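PDB 6U94: RND efflux system, outer membrane lipoprotein, NodT family from Burkholderia mallei, which probably serves as the outer-membrane channel of a tripartite RND efflux system, giving exported compounds a way out of the cell. Local coordinates for residues V74-I79 with I135-R140; Q151-E156 with R160-S165. One frame throughout, in Å; residues are numbered along the deposited sequence.

In the fold
Interaction 1 and the Leu153-Val162 part of interaction 2 share one apolar cluster beside the start of the long helix 156-203; the centres of the two contacts are about 9 Å apart. Leu137 joins them: its CD2 serves interaction 1, while its CD1 lies 3.9 Å from Leu153 CD2 and 3.9 Å from Val162 CG2, the two methyls that meet in interaction 2. A second link runs from Phe138 CE2 to Ser165 OG, 3.9 Å apart. Helices 132-142 and 146-152 follow each other in the chain, and the turn after the second leads into helix 156-203. A glycerol, probably a crystallisation additive, lies about 4 Å from the Leu137 side chain and makes a weak hydrogen bond with Tyr152 OH.

Interaction 1: V74-I79 with I135-R140; sequences VATLDI and IDLFGR
The ring of Phe138 has the CD2 methyl of its own neighbour Leu137 over the centre of one face, 4.1 Å above the plane, and the backbone O of Thr76 in plane at its edge, 3.9 Å from CE1. Two methyls from helix 72-86 approach the ring obliquely. Thr76 CG2 is the closer, 3.5 Å from Phe138 CE1 and 3.7 Å from CD1, its side chain sliding past the phenylalanine in the opposite direction. Ile79 CG2 reaches Phe138 CZ at 4.1 Å, with the two side chains crossing at about a right angle. In Thr76 a chi1 of -77° keeps OG1 beside the backbone N and swings CG2 toward the ring. Thr76 OG1 also comes within 4.2 Å of Leu137 CD2. This is a crossing of helices 72-86 and 132-142, far from parallel: the axes of the short segments stay 11.7 Å apart at -109°, and the end of the Phe138 side chain comes across to meet Thr76 and Ile79. Helix 156-203 packs against both, with Leu166 on Ile79. The contact is thus essentially dispersive: a buried threonine turns its methyl to the aromatic ring while its hydroxyl has a weak hydrogen bond to Leu72 O in its own helix, and its carbonyl O lies beside the C-H rim at a distance where any electrostatic gain is probably slight.

Interaction 2: Q151-E156 with R160-S165; sequences QYLATE and RSVHIS
Glu156 O accepts a hydrogen bond from Arg160 N at 3.0 Å, a fairly straight i to i+4 bond with an angle of 161° at the hydrogen, in the first turn of helix 156-203; a type I beta turn from Tyr152 to Thr155 leads into it. Thr155 is the N-cap, and its OG1 donates to Tyr152 O at 3.1 Å, nearly in line with that C=O, while making a weak hydrogen bond with Ala158 N, just past the segment in the first turn of the helix. One hydroxyl therefore ties the turn to the helix start. Further along, the methyl CD2 of Leu153 meets Val162 CG2 at 4.1 Å, the side chains crossing at about a right angle. In Val162 a chi1 of 180° puts CG1 anti to the backbone N and CG2 beside it, which makes CG2 the methyl that meets Leu153. Helix 72-86 joins this cluster through Arg73 on Leu153 and Thr76 on Val162. Arg160 leaves the contact as an extended chain, and its NH2 is hydrogen-bonded to Gly456 O. Its NH1 remains 6.6 Å from Glu156 OE2, so the opposite charges probably attract only at a distance. Backbone and capping bonds fix the helix start, while the Leu153-Val162 methyl contact adds dispersion.

Interaction 1: V74-I79 with I135-R140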
loop_
_atom_site.group_PDB
_atom_site.type_symbol
_atom_site.label_atom_id
_atom_site.label_comp_id
_atom_site.label_asym_id
_atom_site.label_seq_id
_atom_site.Cartn_x
_atom_site.Cartn_y
_atom_site.Cartn_z
ATOM N N VAL A 74 -11.979 4.899 19.631
ATOM C CA VAL A 74 -10.596 4.751 20.072
ATOM C C VAL A 74 -9.766 4.051 19.002
ATOM O O VAL A 74 -8.605 4.410 18.767
ATOM C CB VAL A 74 -10.545 4.008 21.420
ATOM C CG1 VAL A 74 -9.133 3.527 21.722
ATOM C CG2 VAL A 74 -11.044 4.912 22.537
ATOM N N ALA A 75 -10.346 3.049 18.335
ATOM C CA ALA A 75 -9.645 2.391 17.238
ATOM C C ALA A 75 -9.269 3.392 16.155
ATOM O O ALA A 75 -8.161 3.340 15.607
ATOM C CB ALA A 75 -10.507 1.270 16.658
ATOM N N THR A 76 -10.178 4.321 15.844
ATOM C CA THR A 76 -9.864 5.394 14.906
ATOM C C THR A 76 -8.692 6.236 15.402
ATOM O O THR A 76 -7.819 6.625 14.615
ATOM C CB THR A 76 -11.106 6.259 14.678
ATOM O OG1 THR A 76 -12.004 5.579 13.791
ATOM C CG2 THR A 76 -10.737 7.614 14.085
ATOM N N LEU A 77 -8.644 6.511 16.710
ATOM C CA LEU A 77 -7.528 7.274 17.265
ATOM C C LEU A 77 -6.229 6.473 17.247
ATOM O O LEU A 77 -5.145 7.057 17.136
ATOM C CB LEU A 77 -7.851 7.715 18.693
ATOM C CG LEU A 77 -8.945 8.766 18.902
ATOM C CD1 LEU A 77 -9.225 8.919 20.386
ATOM C CD2 LEU A 77 -8.546 10.103 18.291
ATOM N N ASP A 78 -6.314 5.146 17.368
ATOM C CA ASP A 78 -5.110 4.322 17.363
ATOM C C ASP A 78 -4.520 4.213 15.962
ATOM O O ASP A 78 -3.296 4.269 15.791
ATOM C CB ASP A 78 -5.421 2.934 17.923
ATOM C CG ASP A 78 -5.703 2.955 19.415
ATOM O OD1 ASP A 78 -5.526 4.021 20.045
ATOM O OD2 ASP A 78 -6.101 1.905 19.960
ATOM N N ILE A 79 -5.376 4.049 14.953
ATOM C CA ILE A 79 -4.911 4.024 13.572
ATOM C C ILE A 79 -4.268 5.354 13.208
ATOM O O ILE A 79 -3.251 5.401 12.507
ATOM C CB ILE A 79 -6.080 3.677 12.631
ATOM C CG1 ILE A 79 -6.604 2.274 12.934
ATOM C CG2 ILE A 79 -5.657 3.793 11.177
ATOM C CD1 ILE A 79 -7.981 2.000 12.366
ATOM N N ILE A 135 -11.100 8.200 3.747
ATOM C CA ILE A 135 -10.933 9.645 3.866
ATOM C C ILE A 135 -12.239 10.298 4.307
ATOM O O ILE A 135 -12.242 11.206 5.149
ATOM C CB ILE A 135 -10.422 10.230 2.537
ATOM C CG1 ILE A 135 -9.026 9.684 2.215
ATOM C CG2 ILE A 135 -10.411 11.747 2.589
ATOM C CD1 ILE A 135 -8.462 10.177 0.900
ATOM N N ASP A 136 -13.365 9.847 3.747
ATOM C CA ASP A 136 -14.669 10.346 4.176
ATOM C C ASP A 136 -14.872 10.139 5.671
ATOM O O ASP A 136 -15.201 11.082 6.399
ATOM C CB ASP A 136 -15.785 9.655 3.389
ATOM C CG ASP A 136 -15.887 10.152 1.964
ATOM O OD1 ASP A 136 -15.539 11.326 1.719
ATOM O OD2 ASP A 136 -16.322 9.372 1.091
ATOM N N LEU A 137 -14.659 8.911 6.147
ATOM C CA LEU A 137 -14.914 8.587 7.548
ATOM C C LEU A 137 -14.049 9.423 8.484
ATOM O O LEU A 137 -14.558 10.085 9.394
ATOM C CB LEU A 137 -14.680 7.096 7.788
ATOM C CG LEU A 137 -14.901 6.641 9.233
ATOM C CD1 LEU A 137 -15.845 5.447 9.288
ATOM C CD2 LEU A 137 -13.577 6.320 9.916
ATOM N N PHE A 138 -12.729 9.394 8.279
ATOM C CA PHE A 138 -11.825 10.069 9.205
ATOM C C PHE A 138 -12.069 11.572 9.247
ATOM O O PHE A 138 -11.916 12.196 10.303
ATOM C CB PHE A 138 -10.375 9.767 8.831
ATOM C CG PHE A 138 -9.910 8.404 9.265
ATOM C CD1 PHE A 138 -9.570 8.167 10.586
ATOM C CD2 PHE A 138 -9.819 7.358 8.357
ATOM C CE1 PHE A 138 -9.146 6.915 10.997
ATOM C CE2 PHE A 138 -9.393 6.100 8.761
ATOM C CZ PHE A 138 -9.057 5.880 10.085
ATOM N N GLY A 139 -12.453 12.169 8.116
ATOM C CA GLY A 139 -12.780 13.583 8.112
ATOM C C GLY A 139 -14.112 13.889 8.763
ATOM O O GLY A 139 -14.276 14.945 9.384
ATOM N N ARG A 140 -15.080 12.978 8.639
ATOM C CA ARG A 140 -16.389 13.207 9.239
ATOM C C ARG A 140 -16.309 13.190 10.761
ATOM O O ARG A 140 -16.833 14.089 11.429
ATOM C CB ARG A 140 -17.388 12.162 8.739
#

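Interaction 2: Q151-E156 with R160-S165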
loop_
_atom_site.group_PDB
_atom_site.type_symbol
_atom_site.label_atom_id
_atom_site.label_comp_id
_atom_site.label_asym_id
_atom_site.label_seq_id
_atom_site.Cartn_x
_atom_site.Cartn_y
_atom_site.Cartn_z
ATOM N N GLN A 151 -22.040 7.766 17.740
ATOM C CA GLN A 151 -23.286 7.448 17.050
ATOM C C GLN A 151 -23.063 7.249 15.556
ATOM O O GLN A 151 -23.624 6.322 14.961
ATOM C CB GLN A 151 -24.319 8.548 17.304
ATOM C CG GLN A 151 -25.642 8.342 16.595
ATOM C CD GLN A 151 -26.658 9.409 16.958
ATOM O OE1 GLN A 151 -26.893 10.344 16.193
ATOM N NE2 GLN A 151 -27.261 9.277 18.135
ATOM N N TYR A 152 -22.253 8.107 14.933
ATOM C CA TYR A 152 -21.938 7.932 13.516
ATOM C C TYR A 152 -21.238 6.603 13.268
ATOM O O TYR A 152 -21.496 5.932 12.263
ATOM C CB TYR A 152 -21.073 9.095 13.023
ATOM C CG TYR A 152 -20.494 8.903 11.632
ATOM C CD1 TYR A 152 -21.253 9.163 10.498
ATOM C CD2 TYR A 152 -19.180 8.478 11.455
ATOM C CE1 TYR A 152 -20.727 8.995 9.231
ATOM C CE2 TYR A 152 -18.648 8.307 10.194
ATOM C CZ TYR A 152 -19.424 8.566 9.085
ATOM O OH TYR A 152 -18.895 8.398 7.826
ATOM N N LEU A 153 -20.360 6.199 14.184
ATOM C CA LEU A 153 -19.561 4.992 14.016
ATOM C C LEU A 153 -20.319 3.718 14.362
ATOM O O LEU A 153 -19.770 2.626 14.185
ATOM C CB LEU A 153 -18.288 5.086 14.862
ATOM C CG LEU A 153 -17.295 6.160 14.416
ATOM C CD1 LEU A 153 -16.144 6.284 15.401
ATOM C CD2 LEU A 153 -16.777 5.858 13.018
ATOM N N ALA A 154 -21.557 3.824 14.845
ATOM C CA ALA A 154 -22.338 2.632 15.140
ATOM C C ALA A 154 -23.021 2.056 13.907
ATOM O O ALA A 154 -23.443 0.895 13.937
ATOM C CB ALA A 154 -23.381 2.935 16.212
ATOM N N THR A 155 -23.133 2.829 12.829
ATOM C CA THR A 155 -23.742 2.331 11.604
ATOM C C THR A 155 -22.893 1.224 10.986
ATOM O O THR A 155 -21.690 1.108 11.234
ATOM C CB THR A 155 -23.934 3.465 10.596
ATOM O OG1 THR A 155 -22.654 3.964 10.178
ATOM C CG2 THR A 155 -24.745 4.595 11.227
ATOM N N GLU A 156 -23.550 0.395 10.170
ATOM C CA GLU A 156 -22.888 -0.780 9.617
ATOM C C GLU A 156 -21.783 -0.390 8.644
ATOM O O GLU A 156 -20.716 -1.019 8.624
ATOM C CB GLU A 156 -23.911 -1.680 8.926
ATOM C CG GLU A 156 -23.313 -2.943 8.328
ATOM C CD GLU A 156 -24.224 -3.592 7.307
ATOM O OE1 GLU A 156 -25.239 -2.968 6.928
ATOM O OE2 GLU A 156 -23.923 -4.727 6.879
ATOM N N ARG A 160 -17.746 -1.174 9.155
ATOM C CA ARG A 160 -16.960 -1.878 8.151
ATOM C C ARG A 160 -15.779 -1.041 7.677
ATOM O O ARG A 160 -14.706 -1.587 7.394
ATOM C CB ARG A 160 -17.852 -2.266 6.970
ATOM C CG ARG A 160 -17.140 -3.052 5.884
ATOM C CD ARG A 160 -18.106 -3.476 4.792
ATOM N NE ARG A 160 -17.489 -4.390 3.840
ATOM C CZ ARG A 160 -17.307 -5.688 4.064
ATOM N NH1 ARG A 160 -17.692 -6.221 5.215
ATOM N NH2 ARG A 160 -16.735 -6.452 3.142
ATOM N N SER A 161 -15.951 0.283 7.599
ATOM C CA SER A 161 -14.870 1.144 7.132
ATOM C C SER A 161 -13.711 1.164 8.120
ATOM O O SER A 161 -12.542 1.183 7.714
ATOM C CB SER A 161 -15.393 2.561 6.887
ATOM O OG SER A 161 -14.359 3.402 6.393
ATOM N N VAL A 162 -14.012 1.151 9.420
ATOM C CA VAL A 162 -12.953 1.154 10.424
ATOM C C VAL A 162 -12.270 -0.209 10.488
ATOM O O VAL A 162 -11.047 -0.295 10.655
ATOM C CB VAL A 162 -13.512 1.577 11.796
ATOM C CG1 VAL A 162 -12.405 1.577 12.850
ATOM C CG2 VAL A 162 -14.166 2.952 11.699
ATOM N N HIS A 163 -13.045 -1.291 10.364
ATOM C CA HIS A 163 -12.456 -2.627 10.313
ATOM C C HIS A 163 -11.526 -2.777 9.112
ATOM O O HIS A 163 -10.428 -3.335 9.230
ATOM C CB HIS A 163 -13.558 -3.686 10.258
ATOM C CG HIS A 163 -14.249 -3.915 11.566
ATOM N ND1 HIS A 163 -13.927 -3.220 12.713
ATOM C CD2 HIS A 163 -15.242 -4.769 11.909
ATOM C CE1 HIS A 163 -14.693 -3.635 13.705
ATOM N NE2 HIS A 163 -15.499 -4.574 13.244
ATOM N N ILE A 164 -11.953 -2.287 7.948
ATOM C CA ILE A 164 -11.129 -2.383 6.748
ATOM C C ILE A 164 -9.825 -1.616 6.939
ATOM O O ILE A 164 -8.739 -2.112 6.615
ATOM C CB ILE A 164 -11.916 -1.881 5.524
ATOM C CG1 ILE A 164 -12.952 -2.920 5.091
ATOM C CG2 ILE A 164 -10.986 -1.548 4.385
ATOM C CD1 ILE A 164 -13.722 -2.525 3.847
ATOM N N SER A 165 -9.913 -0.398 7.482
ATOM C CA SER A 165 -8.710 0.385 7.747
ATOM C C SER A 165 -7.800 -0.324 8.741
ATOM O O SER A 165 -6.582 -0.401 8.537
ATOM C CB SER A 165 -9.083 1.773 8.275
ATOM O OG SER A 165 -9.938 2.461 7.381
#